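Local coordinates for D-glycerate 2-kinase (Thermotoga maritima, PDB 2B8N), which catalyses the magnesium-dependent phosphorylation of D-glycerate by ATP to 2-phosphoglycerate, a step in the degradation of serine by way of 3-hydroxypyruvate, at residues L47-V52 with N126-F131; P368-G373 with D399-L404; A295-A300 with A346-G351. All coordinates share one frame; numbering follows the deposited sequence.

Interaction 1. Residues L47-V52 with N126-F131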
loop_
_atom_site.group_PDB
_atom_site.type_symbol
_atom_site.label_atom_id
_atom_site.label_comp_id
_atom_site.label_asym_id
_atom_site.label_seq_id
_atom_site.Cartn_x
_atom_site.Cartn_y
_atom_site.Cartn_z
ATOM N N LEU A 47 -13.890 -19.330 -1.304
ATOM C CA LEU A 47 -15.145 -18.601 -1.063
ATOM C C LEU A 47 -16.373 -19.107 -1.872
ATOM O O LEU A 47 -17.493 -18.746 -1.546
ATOM C CB LEU A 47 -14.910 -17.089 -1.250
ATOM C CG LEU A 47 -13.706 -16.512 -0.471
ATOM C CD1 LEU A 47 -13.540 -15.040 -0.724
ATOM C CD2 LEU A 47 -13.812 -16.744 1.026
ATOM N N ASN A 48 -16.162 -19.943 -2.892
ATOM C CA ASN A 48 -17.243 -20.540 -3.688
ATOM C C ASN A 48 -18.291 -19.527 -4.211
ATOM O O ASN A 48 -19.497 -19.624 -3.921
ATOM C CB ASN A 48 -17.915 -21.665 -2.909
ATOM C CG ASN A 48 -17.001 -22.853 -2.696
ATOM O OD1 ASN A 48 -15.936 -22.964 -3.306
ATOM N ND2 ASN A 48 -17.417 -23.756 -1.831
ATOM N N LEU A 49 -17.828 -18.568 -5.000
ATOM C CA LEU A 49 -18.693 -17.512 -5.458
ATOM C C LEU A 49 -19.435 -17.912 -6.739
ATOM O O LEU A 49 -18.939 -18.705 -7.538
ATOM C CB LEU A 49 -17.903 -16.216 -5.652
ATOM C CG LEU A 49 -17.233 -15.638 -4.400
ATOM C CD1 LEU A 49 -16.704 -14.220 -4.676
ATOM C CD2 LEU A 49 -18.172 -15.657 -3.189
ATOM N N ASP A 50 -20.643 -17.364 -6.889
ATOM C CA ASP A 50 -21.509 -17.614 -8.032
ATOM C C ASP A 50 -22.253 -16.348 -8.432
ATOM O O ASP A 50 -22.431 -15.435 -7.594
ATOM C CB ASP A 50 -22.526 -18.689 -7.658
ATOM C CG ASP A 50 -21.916 -20.066 -7.592
ATOM O OD1 ASP A 50 -21.353 -20.506 -8.623
ATOM O OD2 ASP A 50 -22.010 -20.723 -6.526
ATOM N N ARG A 51 -22.699 -16.296 -9.693
ATOM C CA ARG A 51 -23.496 -15.163 -10.194
ATOM C C ARG A 51 -22.774 -13.830 -9.964
ATOM O O ARG A 51 -23.357 -12.909 -9.391
ATOM C CB ARG A 51 -24.845 -15.105 -9.470
ATOM C CG ARG A 51 -25.718 -16.304 -9.623
ATOM C CD ARG A 51 -27.037 -16.069 -8.929
ATOM N NE ARG A 51 -28.127 -16.359 -9.848
ATOM C CZ ARG A 51 -28.917 -15.461 -10.442
ATOM N NH1 ARG A 51 -28.779 -14.166 -10.222
ATOM N NH2 ARG A 51 -29.861 -15.886 -11.272
ATOM N N VAL A 52 -21.519 -13.757 -10.417
ATOM C CA VAL A 52 -20.575 -12.711 -10.023
ATOM C C VAL A 52 -20.541 -11.565 -11.053
ATOM O O VAL A 52 -20.485 -11.799 -12.265
ATOM C CB VAL A 52 -19.111 -13.326 -9.786
ATOM C CG1 VAL A 52 -18.098 -12.272 -9.419
ATOM C CG2 VAL A 52 -19.122 -14.435 -8.713
ATOM N N ASN A 126 -29.665 -12.683 -4.899
ATOM C CA ASN A 126 -28.975 -13.887 -5.343
ATOM C C ASN A 126 -27.637 -13.560 -6.023
ATOM O O ASN A 126 -26.834 -14.459 -6.273
ATOM C CB ASN A 126 -29.907 -14.664 -6.291
ATOM C CG ASN A 126 -29.917 -16.146 -6.029
ATOM O OD1 ASN A 126 -29.626 -16.577 -4.917
ATOM N ND2 ASN A 126 -30.278 -16.947 -7.056
ATOM N N ASP A 127 -27.381 -12.274 -6.281
ATOM C CA ASP A 127 -26.183 -11.861 -6.991
ATOM C C ASP A 127 -25.087 -11.487 -6.046
ATOM O O ASP A 127 -25.352 -11.225 -4.879
ATOM C CB ASP A 127 -26.522 -10.699 -7.898
ATOM C CG ASP A 127 -27.446 -11.112 -9.007
ATOM O OD1 ASP A 127 -27.170 -12.156 -9.634
ATOM O OD2 ASP A 127 -28.438 -10.406 -9.256
ATOM N N THR A 128 -23.854 -11.502 -6.539
ATOM C CA THR A 128 -22.688 -11.151 -5.736
ATOM C C THR A 128 -21.735 -10.253 -6.549
ATOM O O THR A 128 -21.415 -10.557 -7.708
ATOM C CB THR A 128 -21.954 -12.443 -5.256
ATOM O OG1 THR A 128 -22.806 -13.185 -4.368
ATOM C CG2 THR A 128 -20.650 -12.133 -4.528
ATOM N N VAL A 129 -21.324 -9.128 -5.947
ATOM C CA VAL A 129 -20.277 -8.289 -6.514
ATOM C C VAL A 129 -18.939 -8.712 -5.897
ATOM O O VAL A 129 -18.789 -8.779 -4.653
ATOM C CB VAL A 129 -20.545 -6.782 -6.329
ATOM C CG1 VAL A 129 -19.367 -5.997 -6.789
ATOM C CG2 VAL A 129 -21.780 -6.368 -7.138
ATOM N N LEU A 130 -18.000 -9.059 -6.779
ATOM C CA LEU A 130 -16.645 -9.399 -6.390
ATOM C C LEU A 130 -15.797 -8.136 -6.513
ATOM O O LEU A 130 -15.414 -7.745 -7.620
ATOM C CB LEU A 130 -16.121 -10.533 -7.290
ATOM C CG LEU A 130 -14.622 -10.822 -7.148
ATOM C CD1 LEU A 130 -14.269 -11.140 -5.671
ATOM C CD2 LEU A 130 -14.153 -11.935 -8.125
ATOM N N PHE A 131 -15.539 -7.494 -5.372
ATOM C CA PHE A 131 -14.894 -6.187 -5.341
ATOM C C PHE A 131 -13.405 -6.339 -5.099
ATOM O O PHE A 131 -12.975 -6.587 -3.982
ATOM C CB PHE A 131 -15.562 -5.330 -4.272
ATOM C CG PHE A 131 -15.195 -3.865 -4.329
ATOM C CD1 PHE A 131 -15.038 -3.203 -5.542
ATOM C CD2 PHE A 131 -15.039 -3.144 -3.159
ATOM C CE1 PHE A 131 -14.706 -1.846 -5.582
ATOM C CE2 PHE A 131 -14.714 -1.789 -3.188
ATOM C CZ PHE A 131 -14.543 -1.142 -4.401
HETATM O O HOH W 1 -24.389 -15.028 -5.835
#
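Arg51 lies against Asn126 and Asp127 and meets them with different sides of its guanidinium. The amide nitrogen of Asn126 sits over one face, toward the rim; its ND2 is 3.6 Å from Arg51 NE, and the two planes are 34° apart. Asp127 comes to the edge. Arg51 NH1 and Asp127 OD1 form a salt bridge at 2.6 Å, but the bond within it is bent and weak. Arg51 sets CG beside its backbone N (chi1 -60°), and a bend at chi3 then brings NH1 to the acid. The aliphatic part of the arginine runs alongside the Asn126 carbonyl. Asp127 OD2 accepts from the backbone N of Asn124, which helps to fix the acid. With an alanine here instead of Arg51, Asp127 OD1 would probably lose its positive partner and the Asn126 amide the flat group it lies over.

Beside this polar end, the backbones join. Thr128 N donates to Arg51 O at 3.2 Å, from above the carbonyl plane. Val52 CA makes a CH...O contact with Thr128 O at 3.3 Å. A water donates to Asp50 O and Asn126 O and accepts from Thr128 OG1.

Leu130 supplies the apolar end. Its CB meets Val52 CG1 at 3.4 Å. Its CD1 reaches Leu49 CD1 at 4.1 Å, with the two leucines nearly perpendicular.

Val52 and Thr128 form a parallel bridge where strands 52-57 and 128-133 start. These are the central pair of a parallel sheet with the Rossmann-like order 3-2-1-4-5-6. Helix 61-72 lies against Val52 and Leu130, and Leu44 of helix 44-47 packs on Leu49 and Leu130.

Interaction 2. Residues P368-G373 with D399-L404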
loop_
_atom_site.group_PDB
_atom_site.type_symbol
_atom_site.label_atom_id
_atom_site.label_comp_id
_atom_site.label_asym_id
_atom_site.label_seq_id
_atom_site.Cartn_x
_atom_site.Cartn_y
_atom_site.Cartn_z
ATOM N N PRO A 368 11.448 8.624 -5.372
ATOM C CA PRO A 368 11.349 8.756 -6.817
ATOM C C PRO A 368 12.572 8.130 -7.492
ATOM O O PRO A 368 13.369 8.848 -8.091
ATOM C CB PRO A 368 11.317 10.275 -7.020
ATOM C CG PRO A 368 12.178 10.797 -5.962
ATOM C CD PRO A 368 12.052 9.825 -4.772
ATOM N N THR A 369 12.724 6.809 -7.381
ATOM C CA THR A 369 13.884 6.110 -7.947
ATOM C C THR A 369 13.504 4.745 -8.498
ATOM O O THR A 369 12.420 4.232 -8.240
ATOM C CB THR A 369 15.016 5.888 -6.888
ATOM O OG1 THR A 369 14.602 4.904 -5.935
ATOM C CG2 THR A 369 15.363 7.164 -6.178
ATOM N N ASP A 370 14.438 4.158 -9.230
ATOM C CA ASP A 370 14.254 2.846 -9.852
ATOM C C ASP A 370 14.640 1.710 -8.910
ATOM O O ASP A 370 14.533 0.537 -9.277
ATOM C CB ASP A 370 15.039 2.761 -11.187
ATOM C CG ASP A 370 16.576 3.044 -11.052
ATOM O OD1 ASP A 370 17.112 3.286 -9.941
ATOM O OD2 ASP A 370 17.269 3.021 -12.103
ATOM N N ALA A 371 15.093 2.064 -7.707
ATOM C CA ALA A 371 15.527 1.078 -6.722
ATOM C C ALA A 371 14.428 0.852 -5.678
ATOM O O ALA A 371 13.614 1.737 -5.426
ATOM C CB ALA A 371 16.825 1.538 -6.065
ATOM N N ALA A 372 14.416 -0.345 -5.098
ATOM C CA ALA A 372 13.412 -0.756 -4.132
ATOM C C ALA A 372 13.893 -0.480 -2.756
ATOM O O ALA A 372 13.080 -0.361 -1.853
ATOM C CB ALA A 372 13.124 -2.256 -4.275
ATOM N N GLY A 373 15.214 -0.422 -2.589
ATOM C CA GLY A 373 15.834 -0.153 -1.276
ATOM C C GLY A 373 17.338 -0.427 -1.254
ATOM O O GLY A 373 18.039 -0.250 -2.236
ATOM N N ASP A 399 20.513 12.034 0.332
ATOM C CA ASP A 399 21.067 11.529 -0.924
ATOM C C ASP A 399 21.507 10.070 -0.743
ATOM O O ASP A 399 22.584 9.668 -1.174
ATOM C CB ASP A 399 22.260 12.415 -1.319
ATOM C CG ASP A 399 22.616 12.332 -2.798
ATOM O OD1 ASP A 399 21.724 12.137 -3.654
ATOM O OD2 ASP A 399 23.815 12.487 -3.099
ATOM N N SER A 400 20.668 9.288 -0.076
ATOM C CA SER A 400 20.917 7.854 0.153
ATOM C C SER A 400 21.134 7.056 -1.156
ATOM O O SER A 400 22.050 6.264 -1.249
ATOM C CB SER A 400 19.753 7.259 0.993
ATOM O OG SER A 400 18.482 7.884 0.702
ATOM N N TYR A 401 20.316 7.297 -2.172
ATOM C CA TYR A 401 20.450 6.571 -3.453
ATOM C C TYR A 401 21.883 6.522 -3.931
ATOM O O TYR A 401 22.400 5.441 -4.235
ATOM C CB TYR A 401 19.586 7.206 -4.553
ATOM C CG TYR A 401 19.615 6.489 -5.882
ATOM C CD1 TYR A 401 20.628 6.722 -6.802
ATOM C CD2 TYR A 401 18.614 5.602 -6.239
ATOM C CE1 TYR A 401 20.651 6.075 -8.045
ATOM C CE2 TYR A 401 18.631 4.949 -7.474
ATOM C CZ TYR A 401 19.654 5.191 -8.371
ATOM O OH TYR A 401 19.680 4.559 -9.588
ATOM N N ASN A 402 22.503 7.703 -4.010
ATOM C CA ASN A 402 23.864 7.868 -4.552
ATOM C C ASN A 402 24.932 7.203 -3.698
ATOM O O ASN A 402 25.875 6.647 -4.230
ATOM C CB ASN A 402 24.220 9.357 -4.733
ATOM C CG ASN A 402 23.576 9.978 -5.969
ATOM O OD1 ASN A 402 23.151 9.285 -6.876
ATOM N ND2 ASN A 402 23.520 11.293 -6.004
ATOM N N ALA A 403 24.777 7.255 -2.380
ATOM C CA ALA A 403 25.711 6.596 -1.479
ATOM C C ALA A 403 25.698 5.092 -1.691
ATOM O O ALA A 403 26.759 4.460 -1.703
ATOM C CB ALA A 403 25.367 6.915 -0.047
ATOM N N LEU A 404 24.502 4.532 -1.874
ATOM C CA LEU A 404 24.330 3.096 -2.095
ATOM C C LEU A 404 24.788 2.651 -3.497
ATOM O O LEU A 404 25.391 1.588 -3.625
ATOM C CB LEU A 404 22.876 2.680 -1.825
ATOM C CG LEU A 404 22.287 2.964 -0.426
ATOM C CD1 LEU A 404 20.778 2.803 -0.439
ATOM C CD2 LEU A 404 22.892 2.059 0.664
#
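Tyr401 reaches from its helix to the loop 368-373, where it meets Thr369, Asp370 and Ala371. One hydrogen bond crosses the contact. Tyr401 OH donates to Asp370 OD1 at 2.9 Å. It arrives on the syn side of the carboxylate, 15° out of its plane. OD1 lies at the edge of the phenol ring, also near CE2, and the carboxylate and ring planes are 29° apart. The two side chains meet almost squarely. Asp370 holds CG between its backbone N and carbonyl carbon (chi1 57°), which turns the carboxylate back to the phenol.

Thr369 CG2 and Ala371 CB flank the CD2-CE2 edge obliquely, from opposite sides of the ring plane, with Asp370 OD1 near that plane. Thr369 CG2 is 3.6 Å from Tyr401 CD2, and the two side chains run antiparallel alongside one another. Ala371 CB stands 4.1 Å from Tyr401 CE2. Farther along, Leu404 CD1 is 4.5 Å from Gly373 O, a loose contact.

Other polar bonds shape each segment from within or from nearby. The hydroxyl of Thr369 is held by Asp366 O and by Gln339 NE2 of helix 337-348. It also takes a weak bond from Ala371 N, 3.4 Å from Thr369 OG1. At the head of the helix, Asn402 ND2 donates to Asp399 OD2 at 3.2 Å. Asp399 OD1 in turn accepts from Ile334 N.

Tyr401 and Leu404 both rest on Leu410 of strand 410-411 and on Gln339. The helix 400-406 is thus joined to the loop that leads into strand 373-377. That strand opens with a classic beta bulge: Ala372 and Gly373 both face Leu411, at the outer edge of the mixed sheet in the MOFRL region.

Interaction 3. Residues A295-A300 with A346-G351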
loop_
_atom_site.group_PDB
_atom_site.type_symbol
_atom_site.label_atom_id
_atom_site.label_comp_id
_atom_site.label_asym_id
_atom_site.label_seq_id
_atom_site.Cartn_x
_atom_site.Cartn_y
_atom_site.Cartn_z
ATOM N N ALA A 295 15.190 4.274 12.624
ATOM C CA ALA A 295 14.858 2.854 12.519
ATOM C C ALA A 295 16.056 1.977 12.062
ATOM O O ALA A 295 16.164 0.809 12.454
ATOM C CB ALA A 295 13.684 2.674 11.563
ATOM N N GLY A 296 16.933 2.517 11.211
ATOM C CA GLY A 296 18.097 1.758 10.735
ATOM C C GLY A 296 19.055 1.487 11.885
ATOM O O GLY A 296 19.610 0.405 11.993
ATOM N N ARG A 297 19.232 2.480 12.755
ATOM C CA ARG A 297 20.078 2.354 13.942
ATOM C C ARG A 297 19.507 1.413 14.996
ATOM O O ARG A 297 20.253 0.679 15.637
ATOM C CB ARG A 297 20.319 3.723 14.576
ATOM C CG ARG A 297 21.188 4.625 13.740
ATOM C CD ARG A 297 21.874 5.711 14.561
ATOM N NE ARG A 297 23.105 5.222 15.194
ATOM C CZ ARG A 297 24.262 4.978 14.560
ATOM N NH1 ARG A 297 24.384 5.138 13.239
ATOM N NH2 ARG A 297 25.305 4.534 15.248
ATOM N N PHE A 298 18.193 1.451 15.183
ATOM C CA PHE A 298 17.531 0.579 16.157
ATOM C C PHE A 298 17.722 -0.871 15.728
ATOM O O PHE A 298 18.150 -1.726 16.510
ATOM C CB PHE A 298 16.031 0.909 16.276
ATOM C CG PHE A 298 15.412 0.493 17.596
ATOM C CD1 PHE A 298 15.407 -0.829 18.002
ATOM C CD2 PHE A 298 14.806 1.429 18.420
ATOM C CE1 PHE A 298 14.833 -1.198 19.218
ATOM C CE2 PHE A 298 14.204 1.044 19.636
ATOM C CZ PHE A 298 14.226 -0.258 20.028
ATOM N N ILE A 299 17.436 -1.137 14.458
ATOM C CA ILE A 299 17.575 -2.474 13.899
ATOM C C ILE A 299 19.044 -2.924 13.969
ATOM O O ILE A 299 19.345 -4.031 14.398
ATOM C CB ILE A 299 17.049 -2.478 12.484
ATOM C CG1 ILE A 299 15.525 -2.243 12.496
ATOM C CG2 ILE A 299 17.451 -3.779 11.758
ATOM C CD1 ILE A 299 14.983 -1.841 11.145
ATOM N N ALA A 300 19.959 -2.049 13.570
ATOM C CA ALA A 300 21.387 -2.296 13.775
ATOM C C ALA A 300 21.702 -2.695 15.232
ATOM O O ALA A 300 22.444 -3.636 15.454
ATOM C CB ALA A 300 22.181 -1.089 13.367
ATOM N N ALA A 346 24.130 0.740 7.715
ATOM C CA ALA A 346 25.502 0.408 7.308
ATOM C C ALA A 346 26.546 1.179 8.125
ATOM O O ALA A 346 27.619 0.651 8.435
ATOM C CB ALA A 346 25.696 0.674 5.865
ATOM N N ILE A 347 26.219 2.428 8.454
ATOM C CA ILE A 347 27.029 3.253 9.341
ATOM C C ILE A 347 27.134 2.606 10.727
ATOM O O ILE A 347 28.218 2.401 11.239
ATOM C CB ILE A 347 26.426 4.673 9.436
ATOM C CG1 ILE A 347 26.644 5.410 8.102
ATOM C CG2 ILE A 347 27.033 5.457 10.608
ATOM C CD1 ILE A 347 25.739 6.616 7.883
ATOM N N ALA A 348 25.990 2.284 11.316
ATOM C CA ALA A 348 25.907 1.587 12.610
ATOM C C ALA A 348 26.583 0.196 12.660
ATOM O O ALA A 348 26.968 -0.253 13.733
ATOM C CB ALA A 348 24.440 1.445 13.020
ATOM N N LEU A 349 26.688 -0.499 11.523
ATOM C CA LEU A 349 27.267 -1.849 11.478
ATOM C C LEU A 349 28.669 -1.876 10.936
ATOM O O LEU A 349 29.165 -2.954 10.651
ATOM C CB LEU A 349 26.444 -2.780 10.594
ATOM C CG LEU A 349 24.966 -2.907 10.898
ATOM C CD1 LEU A 349 24.272 -3.632 9.736
ATOM C CD2 LEU A 349 24.769 -3.624 12.225
ATOM N N GLU A 350 29.317 -0.726 10.759
ATOM C CA GLU A 350 30.667 -0.725 10.201
ATOM C C GLU A 350 31.562 -1.664 11.003
ATOM O O GLU A 350 31.581 -1.621 12.236
ATOM C CB GLU A 350 31.281 0.683 10.174
ATOM C CG GLU A 350 32.708 0.685 9.624
ATOM C CD GLU A 350 33.262 2.064 9.335
ATOM O OE1 GLU A 350 32.516 3.062 9.433
ATOM O OE2 GLU A 350 34.456 2.153 8.982
ATOM N N GLY A 351 32.295 -2.521 10.298
ATOM C CA GLY A 351 33.331 -3.342 10.911
ATOM C C GLY A 351 32.868 -4.619 11.566
ATOM O O GLY A 351 33.632 -5.293 12.225
#
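The guanidinium of Arg297 carries Ala348 CB over one face and Ile347 CG2 at its edge. The methyl of Ala348 sits 3.5 Å above the plane, toward the rim, and is 3.7 Å from Arg297 NH1. Ile347 CG2 lies in the plane, also 3.7 Å from Arg297 NH1. These are van der Waals contacts between a charged flat group and apolar carbons, and no hydrogen bond crosses between the two segments.

The motif is a helix-helix contact between two beta-alpha-beta crossovers of the mixed sheet. Helix 292-309 links the parallel neighbours 280-285 and 317-323. Helix 337-348 links strand 317-323 to strand 355-361, which runs parallel to it with strand 422-428 between them.

The close approach of the helices is consistent with the small Ala300 and Ala348 at the interface; the CA atoms of Arg297 and Ala348 are 6.0 Å apart. Arg297 starts off to one side and then turns toward the partner helix, through a bend at chi3 (83°). Its flat end therefore lies over Ala348. The Arg297 side chain also touches Ser344.

Ile347 also packs on Pro391, Tyr392 and Leu395, tying in helix 391-396. Leu349 is the first residue to leave the helix. Just beyond it, Glu350 makes salt bridges to Lys382 and Lys385, which anchor the end of this turn to helix 380-386.

At the buried side, Ala300 points its methyl toward the partner segment. Its CB meets Ala348 CB at 3.4 Å and Leu349 CD2 at 3.8 Å.

In the fold
Interaction 1 stands apart across the chain's centre, its own centre about 43 Å and 49 Å from those of interactions 2 and 3. It joins the loop entering strand 52-57 to strand 128-133, with one backbone hydrogen bond where the strands begin, a salt bridge between a partly exposed arginine and a buried acid, and leucines inside. Interactions 2 and 3 are neighbours around the mixed sheet, with centres about 17 Å apart. They share helix 337-348, one side of interaction 3, whose Gln339 backs interaction 2. Interaction 2 ties helix to loop through one tyrosine, whereas interaction 3 packs helix on helix through alanine methyls and a guanidinium over one, without a hydrogen bond. All three mix buried and exposed residues.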